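Possible TctC subunit of the Tripartite Tricarboxylate Transport(TTT) Family (Rhodopseudomonas palustris, PDB 6HKE) is a periplasmic binding protein that binds malate, probably delivering C4-dicarboxylates to a transporter of the tripartite tricarboxylate family. Local coordinates at residues Q192-V197 and L275-P280; E110-L115 and Y208-S213; R35-E40 and S266-R271; G236-L241 and V288-L293. The protein carries 2 engineered substitutions. One frame throughout, in Å; residues are numbered along the deposited sequence.

How the interactions relate
Interactions 1, 2 and 4 meet around strand 102-118 beside the malate pocket; interaction 3 packs two helices farther out. Interaction 1 supplies Gln192, the pocket residue that bonds the ligand hydroxyl. Interaction 2 touches it: Ile193 N meets Pro112 O at 3.1 Å, a probable hydrogen bond, and Gln192 CB packs on Met111 SD. Interaction 4 is tied to interaction 2 through the same sheet, with Ala237 N 2.8 Å from Met111 O. The centre of interaction 3 is about 13 Å from that of interaction 1, which it meets where Val279 CG1 rests on Arg269 NH1. The side chains of Val113, Trp238 and Leu36 stand about 8, 11 and 13 Å from bound malate.

Interaction 1: residues Q192-V197 and L275-P280; sequences QIVNAV and LGALVP. With MLT (D-malate), chain D; LMR ((2S)-2-hydroxybutanedioic acid), chain E.
The carbonyl oxygen of Leu275 is approached by several C-H groups of the first turn of helix 193-201: Val194 CA comes to 3.3 Å from it in a CA-H...O contact, and methyls of Ile193, Val194 and Val197 crowd round. No hydrogen bond joins the two segments. Residues 275-277 leave helix 266-274 through a Schellman motif, with Gly276 at C-prime and Ala277 N returning to Leu272 O. Gly276 has a positive phi (89°), and a CB there would collide with Ile193 CD1. Ile193 CG2 rests 3.4 Å from Gly276 O. Val194 CG1 lies opposite the carbonyl carbon and beside the backbone N (chi1 -65°), which wedges it between Leu275 CB at 3.7 Å and Ala277 CB at 3.6 Å. Val197 CG1 meets the Leu275 methyl CD2 more loosely. Met111 and Pro29 also touch Val194. At the N-cap, Gln192 extends into the ligand pocket of this type II binding protein. In the overlapping malate models, Gln192 NE2 donates weakly to O3 of D-malate, at 3.3 Å. The bond from Gln192 NE2 to O2 of the (2S) form is shorter, 2.7 Å, but bent to 146°.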
loop_
_atom_site.group_PDB
_atom_site.type_symbol
_atom_site.label_atom_id
_atom_site.label_comp_id
_atom_site.label_asym_id
_atom_site.label_seq_id
_atom_site.Cartn_x
_atom_site.Cartn_y
_atom_site.Cartn_z
ATOM N N GLN A 192 -0.972 0.408 6.228
ATOM C CA GLN A 192 0.273 -0.361 6.026
ATOM C C GLN A 192 1.198 -0.163 7.240
ATOM O O GLN A 192 1.330 0.968 7.756
ATOM C CB GLN A 192 0.876 0.077 4.690
ATOM C CG GLN A 192 0.093 -0.468 3.503
ATOM C CD GLN A 192 0.327 0.314 2.242
ATOM O OE1 GLN A 192 1.178 -0.052 1.433
ATOM N NE2 GLN A 192 -0.397 1.420 2.099
ATOM N N ILE A 193 1.833 -1.249 7.670
ATOM C CA ILE A 193 2.646 -1.302 8.911
ATOM C C ILE A 193 3.771 -0.256 8.852
ATOM O O ILE A 193 4.033 0.342 9.910
ATOM C CB ILE A 193 3.144 -2.747 9.149
ATOM C CG1 ILE A 193 3.740 -2.909 10.545
ATOM C CG2 ILE A 193 4.110 -3.189 8.073
ATOM C CD1 ILE A 193 3.945 -4.341 10.952
ATOM N N VAL A 194 4.420 -0.030 7.703
ATOM C CA VAL A 194 5.555 0.946 7.613
ATOM C C VAL A 194 5.068 2.351 7.971
ATOM O O VAL A 194 5.821 3.080 8.564
ATOM C CB VAL A 194 6.285 0.965 6.255
ATOM C CG1 VAL A 194 6.979 -0.351 5.982
ATOM C CG2 VAL A 194 5.372 1.342 5.116
ATOM N N ASN A 195 3.842 2.721 7.639
ATOM C CA ASN A 195 3.310 4.033 8.077
ATOM C C ASN A 195 2.995 4.005 9.574
ATOM O O ASN A 195 3.274 5.015 10.245
ATOM C CB ASN A 195 2.043 4.427 7.332
ATOM C CG ASN A 195 1.829 5.921 7.373
ATOM O OD1 ASN A 195 2.786 6.687 7.259
ATOM N ND2 ASN A 195 0.583 6.334 7.525
ATOM N N ALA A 196 2.416 2.913 10.074
ATOM C CA ALA A 196 1.820 2.844 11.427
ATOM C C ALA A 196 2.920 2.770 12.502
ATOM O O ALA A 196 2.695 3.277 13.620
ATOM C CB ALA A 196 0.893 1.663 11.509
ATOM N N VAL A 197 4.065 2.155 12.194
ATOM C CA VAL A 197 5.021 1.713 13.248
ATOM C C VAL A 197 5.529 2.934 14.002
ATOM O O VAL A 197 5.438 2.944 15.218
ATOM C CB VAL A 197 6.158 0.815 12.714
ATOM C CG1 VAL A 197 7.439 0.979 13.525
ATOM C CG2 VAL A 197 5.731 -0.643 12.715
ATOM N N LEU A 275 10.550 -1.431 9.913
ATOM C CA LEU A 275 9.205 -0.818 9.832
ATOM C C LEU A 275 8.174 -1.906 9.514
ATOM O O LEU A 275 7.034 -1.544 9.224
ATOM C CB LEU A 275 9.255 0.287 8.776
ATOM C CG LEU A 275 10.164 1.483 9.100
ATOM C CD1 LEU A 275 10.241 2.450 7.926
ATOM C CD2 LEU A 275 9.678 2.225 10.331
ATOM N N GLY A 276 8.563 -3.193 9.558
ATOM C CA GLY A 276 7.645 -4.353 9.533
ATOM C C GLY A 276 7.307 -4.844 8.131
ATOM O O GLY A 276 6.426 -5.716 8.016
ATOM N N ALA A 277 7.977 -4.314 7.107
ATOM C CA ALA A 277 7.872 -4.706 5.682
ATOM C C ALA A 277 8.830 -5.860 5.380
ATOM O O ALA A 277 9.898 -5.925 6.018
ATOM C CB ALA A 277 8.183 -3.503 4.826
ATOM N N LEU A 278 8.485 -6.727 4.426
ATOM C CA LEU A 278 9.374 -7.840 3.986
ATOM C C LEU A 278 10.248 -7.373 2.826
ATOM O O LEU A 278 9.765 -6.614 1.978
ATOM C CB LEU A 278 8.545 -9.051 3.550
ATOM C CG LEU A 278 7.604 -9.630 4.608
ATOM C CD1 LEU A 278 6.832 -10.822 4.043
ATOM C CD2 LEU A 278 8.366 -10.024 5.861
ATOM N N VAL A 279 11.482 -7.863 2.768
ATOM C CA VAL A 279 12.354 -7.773 1.565
ATOM C C VAL A 279 11.937 -8.908 0.637
ATOM O O VAL A 279 12.001 -10.080 1.021
ATOM C CB VAL A 279 13.839 -7.871 1.946
ATOM C CG1 VAL A 279 14.740 -7.778 0.717
ATOM C CG2 VAL A 279 14.201 -6.813 2.976
ATOM N N PRO A 280 11.509 -8.625 -0.612
ATOM C CA PRO A 280 11.165 -9.700 -1.534
ATOM C C PRO A 280 12.327 -10.698 -1.563
ATOM O O PRO A 280 13.454 -10.276 -1.691
ATOM C CB PRO A 280 10.946 -8.968 -2.870
ATOM C CG PRO A 280 10.501 -7.593 -2.442
ATOM C CD PRO A 280 11.357 -7.299 -1.223
HETATM C C1 MLT D . -2.809 3.647 0.430
HETATM O O1 MLT D . -3.083 2.813 -0.461
HETATM O O2 MLT D . -3.538 3.757 1.441
HETATM C C2 MLT D . -1.607 4.543 0.235
HETATM O O3 MLT D . -0.367 3.894 -0.116
HETATM C C3 MLT D . -1.249 5.279 1.492
HETATM C C4 MLT D . -0.083 6.136 1.073
HETATM O O4 MLT D . 0.914 5.607 0.512
HETATM O O5 MLT D . -0.207 7.360 1.285
HETATM C C1 LMR E . -2.927 3.612 0.729
HETATM O O1A LMR E . -3.091 3.388 -0.480
HETATM O O1B LMR E . -3.762 3.322 1.627
HETATM C C2 LMR E . -1.604 4.271 1.152
HETATM O O2 LMR E . -0.439 3.638 0.635
HETATM C C3 LMR E . -1.524 5.746 0.750
HETATM C C4 LMR E . -0.085 6.184 0.958
HETATM O O4A LMR E . 0.139 7.037 1.837
HETATM O O4B LMR E . 0.814 5.639 0.272
#

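Interaction 2: residues E110-L115 and Y208-S213; sequences EMPVLL and YVIAAS
Strand residues 112-115 and residues 208-212 run antiparallel, their directions 156° apart, pairing strands 102-118 and 205-210 of the mixed sheet through three backbone hydrogen bonds. Ala211 N gives a nearly straight one to Val113 O, at 2.7 Å and 173°; Leu115 N donates to Val209 O at 3.0 Å, and Tyr208 N to Leu115 O at 2.8 Å. Beyond Ile210 the chain bends away through an inverse gamma turn centred on Ala211. Leu114 and Ile210 form a non-hydrogen-bonded pair, and Leu114 CD2 presses tightly on Ile210 CB, at 3.4 Å. With CG1 opposite its backbone N (chi1 -174°), Ile210 stretches past Leu114 to the proline ring, where CD1 meets Pro112 CG at 3.6 Å. Cut back to an alanine, the side chain would lose CG1, CG2 and CD1 and would probably leave a gap beside the Pro112 ring. Leu115 CB, on the other face, lies 4.0 Å from Val209 CG2. The side chain of Val113 is about 4 Å from those of malate-binding Val150 and Gln192, so this strand backs the pocket. Helices and strands pack alongside: Ile193 of helix 193-201 touches Pro112 and Leu114, Cys190 of strand 188-192 touches Val113 and Leu115, and Leu158 of helix 150-162 packs against Leu115.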
loop_
_atom_site.group_PDB
_atom_site.type_symbol
_atom_site.label_atom_id
_atom_site.label_comp_id
_atom_site.label_asym_id
_atom_site.label_seq_id
_atom_site.Cartn_x
_atom_site.Cartn_y
_atom_site.Cartn_z
ATOM N N GLU A 110 6.262 -6.250 0.522
ATOM C CA GLU A 110 4.959 -6.783 0.968
ATOM C C GLU A 110 4.942 -6.550 2.468
ATOM O O GLU A 110 6.005 -6.683 3.097
ATOM C CB GLU A 110 4.811 -8.263 0.602
ATOM C CG GLU A 110 3.410 -8.814 0.819
ATOM C CD GLU A 110 3.045 -9.976 -0.097
ATOM O OE1 GLU A 110 3.992 -10.638 -0.625
ATOM O OE2 GLU A 110 1.813 -10.203 -0.303
ATOM N N MET A 111 3.801 -6.138 2.994
ATOM C CA MET A 111 3.664 -5.860 4.434
ATOM C C MET A 111 2.206 -6.032 4.845
ATOM O O MET A 111 1.283 -5.815 4.052
ATOM C CB MET A 111 4.134 -4.432 4.706
ATOM C CG MET A 111 3.211 -3.375 4.136
ATOM S SD MET A 111 3.915 -1.734 4.379
ATOM C CE MET A 111 5.068 -1.623 3.014
ATOM N N PRO A 112 1.959 -6.408 6.115
ATOM C CA PRO A 112 0.600 -6.421 6.636
ATOM C C PRO A 112 0.027 -5.013 6.859
ATOM O O PRO A 112 0.747 -4.014 6.915
ATOM C CB PRO A 112 0.728 -7.203 7.939
ATOM C CG PRO A 112 2.153 -6.938 8.377
ATOM C CD PRO A 112 2.954 -6.867 7.095
ATOM N N VAL A 113 -1.290 -5.002 6.931
ATOM C CA VAL A 113 -2.161 -3.853 7.262
ATOM C C VAL A 113 -2.636 -4.033 8.708
ATOM O O VAL A 113 -2.937 -5.198 9.111
ATOM C CB VAL A 113 -3.347 -3.822 6.287
ATOM C CG1 VAL A 113 -4.494 -2.963 6.792
ATOM C CG2 VAL A 113 -2.896 -3.384 4.907
ATOM N N LEU A 114 -2.748 -2.909 9.419
ATOM C CA LEU A 114 -3.175 -2.797 10.830
ATOM C C LEU A 114 -4.443 -1.955 10.911
ATOM O O LEU A 114 -4.512 -0.924 10.225
ATOM C CB LEU A 114 -2.062 -2.098 11.607
ATOM C CG LEU A 114 -0.858 -2.971 11.918
ATOM C CD1 LEU A 114 0.296 -2.140 12.435
ATOM C CD2 LEU A 114 -1.237 -4.022 12.945
ATOM N N LEU A 115 -5.367 -2.345 11.786
ATOM C CA LEU A 115 -6.512 -1.495 12.181
ATOM C C LEU A 115 -6.032 -0.578 13.300
ATOM O O LEU A 115 -5.691 -1.107 14.347
ATOM C CB LEU A 115 -7.654 -2.401 12.630
ATOM C CG LEU A 115 -8.839 -1.677 13.239
ATOM C CD1 LEU A 115 -9.387 -0.630 12.277
ATOM C CD2 LEU A 115 -9.904 -2.676 13.641
ATOM N N TYR A 208 -5.666 -2.253 16.915
ATOM C CA TYR A 208 -6.561 -3.288 17.478
ATOM C C TYR A 208 -6.098 -4.651 16.970
ATOM O O TYR A 208 -5.818 -5.515 17.801
ATOM C CB TYR A 208 -8.015 -2.966 17.148
ATOM C CG TYR A 208 -8.581 -1.872 18.014
ATOM C CD1 TYR A 208 -9.179 -2.175 19.223
ATOM C CD2 TYR A 208 -8.495 -0.537 17.649
ATOM C CE1 TYR A 208 -9.709 -1.185 20.032
ATOM C CE2 TYR A 208 -9.011 0.466 18.453
ATOM C CZ TYR A 208 -9.618 0.142 19.654
ATOM O OH TYR A 208 -10.144 1.115 20.462
ATOM N N VAL A 209 -5.965 -4.821 15.651
ATOM C CA VAL A 209 -5.553 -6.126 15.060
ATOM C C VAL A 209 -4.622 -5.880 13.874
ATOM O O VAL A 209 -4.541 -4.747 13.396
ATOM C CB VAL A 209 -6.764 -6.996 14.685
ATOM C CG1 VAL A 209 -7.488 -7.461 15.931
ATOM C CG2 VAL A 209 -7.727 -6.293 13.744
ATOM N N ILE A 210 -3.872 -6.915 13.511
ATOM C CA ILE A 210 -3.048 -6.981 12.273
ATOM C C ILE A 210 -3.777 -7.946 11.335
ATOM O O ILE A 210 -4.256 -8.987 11.822
ATOM C CB ILE A 210 -1.598 -7.387 12.607
ATOM C CG1 ILE A 210 -0.690 -7.333 11.377
ATOM C CG2 ILE A 210 -1.537 -8.744 13.281
ATOM C CD1 ILE A 210 0.790 -7.457 11.721
ATOM N N ALA A 211 -3.962 -7.553 10.080
ATOM C CA ALA A 211 -4.718 -8.324 9.073
ATOM C C ALA A 211 -3.771 -9.334 8.430
ATOM O O ALA A 211 -3.475 -9.195 7.224
ATOM C CB ALA A 211 -5.329 -7.404 8.056
ATOM N N ALA A 212 -3.322 -10.296 9.232
ATOM C CA ALA A 212 -2.285 -11.297 8.889
ATOM C C ALA A 212 -2.611 -12.602 9.608
ATOM O O ALA A 212 -3.395 -12.561 10.587
ATOM C CB ALA A 212 -0.913 -10.791 9.283
ATOM N N SER A 213 -2.032 -13.696 9.117
ATOM C CA SER A 213 -2.093 -15.073 9.678
ATOM C C SER A 213 -1.323 -15.153 10.994
ATOM O O SER A 213 -1.699 -15.961 11.846
ATOM C CB SER A 213 -1.507 -16.065 8.709
ATOM O OG SER A 213 -2.331 -16.164 7.563
#

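Interaction 3: residues R35-E40 and S266-R271; sequences RLITAE and SDVRTR
This is an antiparallel helix-helix packing contact on the outer side of the fold, where helix 266-274 lies against helix 29-45. The axes of the two short segments pass 9.9 Å apart, with directions at 170°, and no hydrogen bond crosses between them. Leu36, Ile37 and Val268, with the hydrocarbon parts of Glu40 and Arg271, carry the interface. The CB of Leu36 is directed toward the partner helix; its CG stands opposite the backbone N (chi1 172°), and the two methyls fork over Arg271. CD2 meets Arg271 CB at 3.6 Å, while CD1 lies against the aliphatic CD and comes within 3.5 Å of Arg271 NH2, oblique to the guanidinium plane. Were Leu36 an alanine, the hydrocarbon part of Arg271 and Val268 CG2 would lose their apolar partner, and the arginine chain would probably be more mobile. Val268 splits its methyls: CG1 reaches Ile37 CG1 at 4.0 Å, and CG2 packs on Glu40 CG at 3.5 Å. The Glu40 chain bends at chi2 and slides past Val268, while its OE1 forms a salt bridge with Lys43. Charged groups lie on the solvent side of the contact. Arg271 NE is 3.5 Å from Asp267 OD2, which lies well out of the guanidinium plane, so the attraction is electrostatic only. Arg271 may offset the mutual repulsion of Asp267 and Glu40, whose OD2 and OE2 are 5.0 Å apart. Helix 29-45, whose first turn holds the malate-binding Thr30, links the parallel neighbours 18-22 and 49-53, the beta-alpha-beta crossover of an alpha/beta domain, with the later helix packed on its flank.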
loop_
_atom_site.group_PDB
_atom_site.type_symbol
_atom_site.label_atom_id
_atom_site.label_comp_id
_atom_site.label_asym_id
_atom_site.label_seq_id
_atom_site.Cartn_x
_atom_site.Cartn_y
_atom_site.Cartn_z
ATOM N N ARG A 35 11.084 5.951 -2.112
ATOM C CA ARG A 35 12.258 6.839 -1.941
ATOM C C ARG A 35 13.463 6.004 -1.498
ATOM O O ARG A 35 14.593 6.257 -1.968
ATOM C CB ARG A 35 11.949 7.958 -0.947
ATOM C CG ARG A 35 11.268 9.143 -1.608
ATOM C CD ARG A 35 10.819 10.201 -0.626
ATOM N NE ARG A 35 9.799 10.977 -1.303
ATOM C CZ ARG A 35 10.037 11.917 -2.202
ATOM N NH1 ARG A 35 11.279 12.260 -2.511
ATOM N NH2 ARG A 35 9.018 12.517 -2.785
ATOM N N LEU A 36 13.210 5.042 -0.636
ATOM C CA LEU A 36 14.244 4.172 -0.027
ATOM C C LEU A 36 14.854 3.281 -1.112
ATOM O O LEU A 36 16.100 3.169 -1.161
ATOM C CB LEU A 36 13.575 3.363 1.087
ATOM C CG LEU A 36 14.436 2.271 1.703
ATOM C CD1 LEU A 36 15.718 2.872 2.269
ATOM C CD2 LEU A 36 13.652 1.512 2.772
ATOM N N ILE A 37 14.027 2.682 -1.979
ATOM C CA ILE A 37 14.535 1.721 -2.996
ATOM C C ILE A 37 15.122 2.471 -4.208
ATOM O O ILE A 37 16.261 2.130 -4.637
ATOM C CB ILE A 37 13.468 0.675 -3.362
ATOM C CG1 ILE A 37 13.193 -0.232 -2.163
ATOM C CG2 ILE A 37 13.921 -0.130 -4.556
ATOM C CD1 ILE A 37 11.921 -1.011 -2.242
ATOM N N THR A 38 14.422 3.477 -4.726
ATOM C CA THR A 38 14.823 4.198 -5.963
ATOM C C THR A 38 16.173 4.900 -5.775
ATOM O O THR A 38 16.940 4.892 -6.764
ATOM C CB THR A 38 13.728 5.147 -6.460
ATOM O OG1 THR A 38 13.453 6.129 -5.454
ATOM C CG2 THR A 38 12.487 4.364 -6.845
ATOM N N ALA A 39 16.473 5.460 -4.594
ATOM C CA ALA A 39 17.798 6.086 -4.327
ATOM C C ALA A 39 18.915 5.056 -4.550
ATOM O O ALA A 39 19.895 5.394 -5.247
ATOM C CB ALA A 39 17.874 6.695 -2.948
ATOM N N GLU A 40 18.756 3.820 -4.069
ATOM C CA GLU A 40 19.803 2.775 -4.237
ATOM C C GLU A 40 19.846 2.334 -5.700
ATOM O O GLU A 40 20.947 2.052 -6.175
ATOM C CB GLU A 40 19.579 1.614 -3.269
ATOM C CG GLU A 40 19.876 1.974 -1.815
ATOM C CD GLU A 40 21.346 2.125 -1.436
ATOM O OE1 GLU A 40 22.149 2.455 -2.321
ATOM O OE2 GLU A 40 21.695 1.892 -0.253
ATOM N N SER A 266 22.259 -3.143 2.563
ATOM C CA SER A 266 22.050 -3.227 4.022
ATOM C C SER A 266 21.063 -2.149 4.468
ATOM O O SER A 266 20.181 -2.466 5.285
ATOM C CB SER A 266 23.328 -3.088 4.771
ATOM O OG SER A 266 23.089 -3.371 6.138
ATOM N N ASP A 267 21.239 -0.936 3.949
ATOM C CA ASP A 267 20.466 0.269 4.330
ATOM C C ASP A 267 18.986 0.017 4.059
ATOM O O ASP A 267 18.155 0.385 4.908
ATOM C CB ASP A 267 20.908 1.492 3.537
ATOM C CG ASP A 267 20.609 2.768 4.287
ATOM O OD1 ASP A 267 21.371 3.057 5.229
ATOM O OD2 ASP A 267 19.586 3.425 3.961
ATOM N N VAL A 268 18.689 -0.587 2.910
ATOM C CA VAL A 268 17.302 -0.865 2.437
ATOM C C VAL A 268 16.706 -2.020 3.260
ATOM O O VAL A 268 15.579 -1.828 3.734
ATOM C CB VAL A 268 17.280 -1.114 0.910
ATOM C CG1 VAL A 268 15.939 -1.593 0.388
ATOM C CG2 VAL A 268 17.684 0.146 0.177
ATOM N N ARG A 269 17.433 -3.130 3.477
ATOM C CA ARG A 269 16.881 -4.313 4.191
ATOM C C ARG A 269 16.514 -3.910 5.620
ATOM O O ARG A 269 15.392 -4.225 6.063
ATOM C CB ARG A 269 17.858 -5.484 4.282
ATOM C CG ARG A 269 18.340 -6.023 2.946
ATOM C CD ARG A 269 19.391 -7.078 3.216
ATOM N NE ARG A 269 18.856 -8.058 4.156
ATOM C CZ ARG A 269 18.044 -9.060 3.817
ATOM N NH1 ARG A 269 17.648 -9.218 2.567
ATOM N NH2 ARG A 269 17.616 -9.909 4.733
ATOM N N THR A 270 17.412 -3.207 6.308
ATOM C CA THR A 270 17.221 -2.848 7.730
ATOM C C THR A 270 16.125 -1.777 7.827
ATOM O O THR A 270 15.324 -1.881 8.779
ATOM C CB THR A 270 18.546 -2.512 8.420
ATOM O OG1 THR A 270 19.017 -1.283 7.887
ATOM C CG2 THR A 270 19.593 -3.589 8.235
ATOM N N ARG A 271 16.024 -0.831 6.886
ATOM C CA ARG A 271 14.944 0.201 6.952
ATOM C C ARG A 271 13.594 -0.478 6.693
ATOM O O ARG A 271 12.673 -0.348 7.523
ATOM C CB ARG A 271 15.210 1.377 6.016
ATOM C CG ARG A 271 15.918 2.562 6.675
ATOM C CD ARG A 271 16.776 3.320 5.664
ATOM N NE ARG A 271 16.867 4.782 5.754
ATOM C CZ ARG A 271 15.982 5.675 5.281
ATOM N NH1 ARG A 271 16.213 6.972 5.416
ATOM N NH2 ARG A 271 14.853 5.294 4.713
#

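Interaction 4: residues G236-L241 and V288-L293; sequences GAWTGL and VVLAQL
Trp238 meets Leu293, directed toward the strand, and Leu290, whose methyl end reaches it, and these three side chains make the dense part of the contact between strand 236-244 and helix 287-305. Leu293 CB stands over one face of the indole in a CH-pi contact, 4.2 Å from the centroid of the Trp238 five-membered ring and only 6° off its normal. Its CD1 continues to Trp238 CB at 3.9 Å. Leu290 has CG anti to the backbone N (chi1 173°), which carries its methyls to the ring and the strand: CD1 lies obliquely to the six-membered ring, 3.8 Å from Trp238 CZ3. The other branch, CD2, drops onto the strand backbone, 3.4 Å from Leu241 O and 4.0 Å from Gly240 CA. A side chain at Gly240 would run into Leu290 CD1, which is how the leucine comes so near the strand. The ring's polar edge is satisfied farther along the helix, where Trp238 NE1 bonds Glu297 OE2; this probably fixes the rotation of the indole. The helix side looking away is different: Val288 and Gln292 are exposed, Val289 and Ala291 partly so, and none of the four touches the strand. Segment axes pass 9.6 Å apart at 129°. Strand 236-244 pairs antiparallel with both 75-80, which ends at malate-binding His80, and 102-118, consistent with the long strands that connect the two lobes in type II periplasmic binding proteins.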
loop_
_atom_site.group_PDB
_atom_site.type_symbol
_atom_site.label_atom_id
_atom_site.label_comp_id
_atom_site.label_asym_id
_atom_site.label_seq_id
_atom_site.Cartn_x
_atom_site.Cartn_y
_atom_site.Cartn_z
ATOM N N GLY A 236 -2.561 -8.611 2.753
ATOM C CA GLY A 236 -1.121 -8.532 2.459
ATOM C C GLY A 236 -0.924 -7.468 1.410
ATOM O O GLY A 236 -1.364 -7.703 0.254
ATOM N N ALA A 237 -0.404 -6.308 1.816
ATOM C CA ALA A 237 -0.238 -5.138 0.937
ATOM C C ALA A 237 1.100 -5.257 0.222
ATOM O O ALA A 237 2.130 -4.942 0.816
ATOM C CB ALA A 237 -0.331 -3.861 1.735
ATOM N N TRP A 238 1.080 -5.686 -1.026
ATOM C CA TRP A 238 2.275 -5.684 -1.899
ATOM C C TRP A 238 2.370 -4.301 -2.532
ATOM O O TRP A 238 1.317 -3.647 -2.765
ATOM C CB TRP A 238 2.218 -6.804 -2.940
ATOM C CG TRP A 238 0.923 -6.892 -3.683
ATOM C CD1 TRP A 238 -0.154 -7.671 -3.376
ATOM C CD2 TRP A 238 0.585 -6.189 -4.890
ATOM N NE1 TRP A 238 -1.146 -7.489 -4.304
ATOM C CE2 TRP A 238 -0.718 -6.587 -5.246
ATOM C CE3 TRP A 238 1.251 -5.258 -5.693
ATOM C CZ2 TRP A 238 -1.379 -6.062 -6.354
ATOM C CZ3 TRP A 238 0.619 -4.774 -6.814
ATOM C CH2 TRP A 238 -0.684 -5.169 -7.136
ATOM N N THR A 239 3.595 -3.851 -2.745
ATOM C CA THR A 239 3.893 -2.623 -3.509
ATOM C C THR A 239 4.774 -3.037 -4.686
ATOM O O THR A 239 5.673 -3.857 -4.475
ATOM C CB THR A 239 4.465 -1.573 -2.556
ATOM O OG1 THR A 239 3.350 -1.159 -1.759
ATOM C CG2 THR A 239 5.118 -0.403 -3.261
ATOM N N GLY A 240 4.518 -2.470 -5.865
ATOM C CA GLY A 240 5.200 -2.854 -7.105
ATOM C C GLY A 240 5.663 -1.663 -7.919
ATOM O O GLY A 240 5.028 -0.569 -7.839
ATOM N N LEU A 241 6.710 -1.900 -8.714
ATOM C CA LEU A 241 7.206 -0.982 -9.770
ATOM C C LEU A 241 6.694 -1.504 -11.116
ATOM O O LEU A 241 6.929 -2.680 -11.410
ATOM C CB LEU A 241 8.734 -0.932 -9.703
ATOM C CG LEU A 241 9.397 0.095 -10.613
ATOM C CD1 LEU A 241 8.958 1.518 -10.269
ATOM C CD2 LEU A 241 10.908 -0.041 -10.523
ATOM N N VAL A 288 7.320 -11.392 -13.433
ATOM C CA VAL A 288 6.052 -12.176 -13.536
ATOM C C VAL A 288 5.479 -12.424 -12.131
ATOM O O VAL A 288 4.236 -12.470 -11.999
ATOM C CB VAL A 288 6.254 -13.484 -14.329
ATOM C CG1 VAL A 288 7.028 -14.532 -13.543
ATOM C CG2 VAL A 288 4.932 -14.054 -14.830
ATOM N N VAL A 289 6.323 -12.520 -11.097
ATOM C CA VAL A 289 5.822 -12.679 -9.706
ATOM C C VAL A 289 4.812 -11.558 -9.443
ATOM O O VAL A 289 3.734 -11.841 -8.863
ATOM C CB VAL A 289 6.961 -12.656 -8.674
ATOM C CG1 VAL A 289 6.419 -12.471 -7.260
ATOM C CG2 VAL A 289 7.824 -13.909 -8.792
ATOM N N LEU A 290 5.147 -10.338 -9.865
ATOM C CA LEU A 290 4.295 -9.143 -9.651
ATOM C C LEU A 290 3.054 -9.203 -10.548
ATOM O O LEU A 290 1.961 -8.793 -10.081
ATOM C CB LEU A 290 5.121 -7.883 -9.912
ATOM C CG LEU A 290 4.323 -6.585 -9.899
ATOM C CD1 LEU A 290 3.609 -6.408 -8.579
ATOM C CD2 LEU A 290 5.228 -5.407 -10.205
ATOM N N ALA A 291 3.200 -9.660 -11.787
ATOM C CA ALA A 291 2.066 -9.878 -12.731
ATOM C C ALA A 291 1.082 -10.889 -12.117
ATOM O O ALA A 291 -0.161 -10.673 -12.250
ATOM C CB ALA A 291 2.575 -10.353 -14.066
ATOM N N GLN A 292 1.611 -11.925 -11.451
ATOM C CA GLN A 292 0.811 -13.004 -10.805
ATOM C C GLN A 292 0.089 -12.444 -9.565
ATOM O O GLN A 292 -1.074 -12.822 -9.364
ATOM C CB GLN A 292 1.688 -14.205 -10.452
ATOM C CG GLN A 292 0.890 -15.393 -9.930
ATOM C CD GLN A 292 -0.114 -15.906 -10.932
ATOM O OE1 GLN A 292 0.118 -15.904 -12.137
ATOM N NE2 GLN A 292 -1.233 -16.394 -10.425
ATOM N N LEU A 293 0.732 -11.546 -8.804
ATOM C CA LEU A 293 0.131 -10.852 -7.635
ATOM C C LEU A 293 -0.994 -9.944 -8.124
ATOM O O LEU A 293 -2.029 -9.918 -7.460
ATOM C CB LEU A 293 1.177 -10.015 -6.884
ATOM C CG LEU A 293 2.027 -10.749 -5.852
ATOM C CD1 LEU A 293 3.050 -9.803 -5.237
ATOM C CD2 LEU A 293 1.176 -11.382 -4.759
#